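Local structure of glutamate receptor kainate-like protein (4ZDM) at residues Arg81-Asn86 / Ala103-Ser108. The protein probably forms a subunit of a glycine-activated ion channel of the glutamate receptor family, here seen as its ligand-binding domain with glycine bound. Numbering follows the deposited sequence. Where two conformers were deposited one is given.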
loop_
_atom_site.group_PDB
_atom_site.type_symbol
_atom_site.label_atom_id
_atom_site.label_comp_id
_atom_site.label_asym_id
_atom_site.label_seq_id
_atom_site.Cartn_x
_atom_site.Cartn_y
_atom_site.Cartn_z
ATOM N N ARG A 81 4.054 13.870 -2.408
ATOM C CA ARG A 81 3.217 13.736 -1.218
ATOM C C ARG A 81 2.692 12.291 -1.048
ATOM O O ARG A 81 2.655 11.762 0.068
ATOM C CB ARG A 81 2.063 14.746 -1.285
ATOM C CG ARG A 81 1.114 14.674 -0.100
ATOM C CD ARG A 81 1.843 14.855 1.214
ATOM N NE ARG A 81 0.928 15.111 2.322
ATOM C CZ ARG A 81 0.440 16.307 2.640
ATOM N NH1 ARG A 81 0.761 17.385 1.936
ATOM N NH2 ARG A 81 -0.381 16.420 3.666
ATOM N N ASP A 82 2.357 11.606 -2.138
ATOM C CA ASP A 82 1.895 10.226 -2.018
ATOM C C ASP A 82 3.014 9.337 -1.484
ATOM O O ASP A 82 2.786 8.404 -0.702
ATOM C CB ASP A 82 1.394 9.674 -3.362
ATOM C CG ASP A 82 -0.049 10.028 -3.658
ATOM O OD1 ASP A 82 -0.678 10.820 -2.887
ATOM O OD2 ASP A 82 -0.533 9.552 -4.747
ATOM N N LEU A 83 4.245 9.545 -1.928
ATOM C CA LEU A 83 5.411 8.793 -1.446
ATOM C C LEU A 83 5.681 9.058 0.044
ATOM O O LEU A 83 5.851 8.127 0.833
ATOM C CB LEU A 83 6.629 9.148 -2.293
ATOM C CG LEU A 83 7.935 8.494 -1.893
ATOM C CD1 LEU A 83 7.922 6.988 -2.133
ATOM C CD2 LEU A 83 9.089 9.115 -2.631
ATOM N N LEU A 84 5.708 10.328 0.427
ATOM C CA LEU A 84 5.932 10.648 1.843
ATOM C C LEU A 84 4.849 10.133 2.755
ATOM O O LEU A 84 5.141 9.748 3.901
ATOM C CB LEU A 84 6.096 12.153 1.995
ATOM C CG LEU A 84 7.386 12.711 1.441
ATOM C CD1 LEU A 84 7.373 14.240 1.369
ATOM C CD2 LEU A 84 8.593 12.245 2.219
ATOM N N ASP A 85 3.636 10.065 2.249
ATOM C CA ASP A 85 2.517 9.558 3.025
ATOM C C ASP A 85 2.436 8.041 3.046
ATOM O O ASP A 85 1.518 7.494 3.639
ATOM C CB ASP A 85 1.185 10.073 2.461
ATOM C CG ASP A 85 0.942 11.544 2.708
ATOM O OD1 ASP A 85 1.607 12.123 3.578
ATOM O OD2 ASP A 85 0.016 12.079 2.018
ATOM N N ASN A 86 3.323 7.329 2.340
ATOM C CA ASN A 86 3.281 5.881 2.258
ATOM C C ASN A 86 2.111 5.366 1.433
ATOM O O ASN A 86 1.862 4.150 1.429
ATOM C CB ASN A 86 3.254 5.250 3.668
ATOM C CG ASN A 86 4.216 4.111 3.806
ATOM O OD1 ASN A 86 3.937 3.017 3.438
ATOM N ND2 ASN A 86 5.358 4.371 4.394
ATOM N N ALA A 103 16.187 17.209 -0.376
ATOM C CA ALA A 103 16.185 17.445 1.068
ATOM C C ALA A 103 15.249 16.496 1.790
ATOM O O ALA A 103 15.448 16.173 2.950
ATOM C CB ALA A 103 15.772 18.871 1.350
ATOM N N ASP A 104 14.194 16.080 1.114
ATOM C CA ASP A 104 13.108 15.364 1.752
ATOM C C ASP A 104 12.882 13.913 1.243
ATOM O O ASP A 104 12.307 13.124 1.971
ATOM C CB ASP A 104 11.808 16.136 1.601
ATOM C CG ASP A 104 11.795 17.443 2.374
ATOM O OD1 ASP A 104 12.553 17.562 3.376
ATOM O OD2 ASP A 104 11.019 18.344 1.978
ATOM N N ILE A 105 13.304 13.569 0.019
ATOM C CA ILE A 105 13.279 12.197 -0.500
ATOM C C ILE A 105 14.641 11.864 -1.090
ATOM O O ILE A 105 15.473 12.748 -1.299
ATOM C CB ILE A 105 12.185 12.014 -1.562
ATOM C CG1 ILE A 105 12.430 12.877 -2.800
ATOM C CG2 ILE A 105 10.822 12.311 -0.938
ATOM C CD1 ILE A 105 11.591 12.400 -4.029
ATOM N N ASP A 106 14.845 10.588 -1.328
ATOM C CA ASP A 106 16.022 10.093 -2.055
ATOM C C ASP A 106 15.687 9.862 -3.512
ATOM O O ASP A 106 14.513 9.666 -3.897
ATOM C CB ASP A 106 16.529 8.787 -1.479
ATOM C CG ASP A 106 17.454 8.947 -0.260
ATOM O OD1 ASP A 106 17.845 10.081 0.087
ATOM O OD2 ASP A 106 17.808 7.881 0.288
ATOM N N PHE A 107 16.722 9.899 -4.330
ATOM C CA PHE A 107 16.650 9.567 -5.753
ATOM C C PHE A 107 17.518 8.355 -6.004
ATOM O O PHE A 107 18.636 8.241 -5.468
ATOM C CB PHE A 107 17.111 10.751 -6.595
ATOM C CG PHE A 107 16.129 11.856 -6.606
ATOM C CD1 PHE A 107 16.109 12.794 -5.593
ATOM C CD2 PHE A 107 15.181 11.937 -7.579
ATOM C CE1 PHE A 107 15.164 13.819 -5.588
ATOM C CE2 PHE A 107 14.242 12.940 -7.593
ATOM C CZ PHE A 107 14.224 13.890 -6.578
ATOM N N SER A 108 16.987 7.483 -6.833
ATOM C CA SER A 108 17.787 6.366 -7.328
ATOM C C SER A 108 18.912 6.854 -8.185
ATOM O O SER A 108 18.960 7.998 -8.621
ATOM C CB SER A 108 16.925 5.387 -8.141
ATOM O OG SER A 108 16.565 5.896 -9.427
#
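Leu83 and Leu84, on the last turn of helix 78-84, close on Ile105 of segment 103-108, within the periplasmic-binding-protein-like fold of an ionotropic glutamate receptor ligand-binding domain. The apolar contact centres on one methyl. CG2 of Ile105 meets CD2 of Leu84 at 3.9 Å and CD2 of Leu83 at 4.0 Å, while the Leu84 side chain lies across that of Ile105 at about a right angle. The long, branched apolar side chain of leucine suits both positions at this helix end. Their different first torsions carry CD2 of each to the same methyl: Leu83 has CG anti to the backbone N (chi1 178°), Leu84 has it anti to the carbonyl carbon (chi1 -71°). Beta-branched Ile105 suits this place because CG2 can serve the helix while the side chain also packs on Leu95 of the glycine pocket; its side chain lies about 9 Å from the bound glycine.

Contact with polar backbone is slight: CD2 of Leu84 comes within 3.8 Å of the carbonyl O of Asp104. The carboxylate of Asp104 has its partner elsewhere, OD2 bonding Trp76 NE1, and Leu84 packs on the same tryptophan.

The helix closes in a Schellman motif. Asn86 adopts a positive phi of 71°, a conformation asparagine tolerates comparatively well, and its N bonds the O of Leu83, which also accepts a bond from Arg222 NH1. One turn apart, Arg81 and Asp85 form a tentative salt bridge: in the conformer given, one of two, NE of Arg81 faces both carboxylate oxygens of Asp85 through weak hydrogen bonds, 3.2 Å to OD2 and 3.3 Å to OD1.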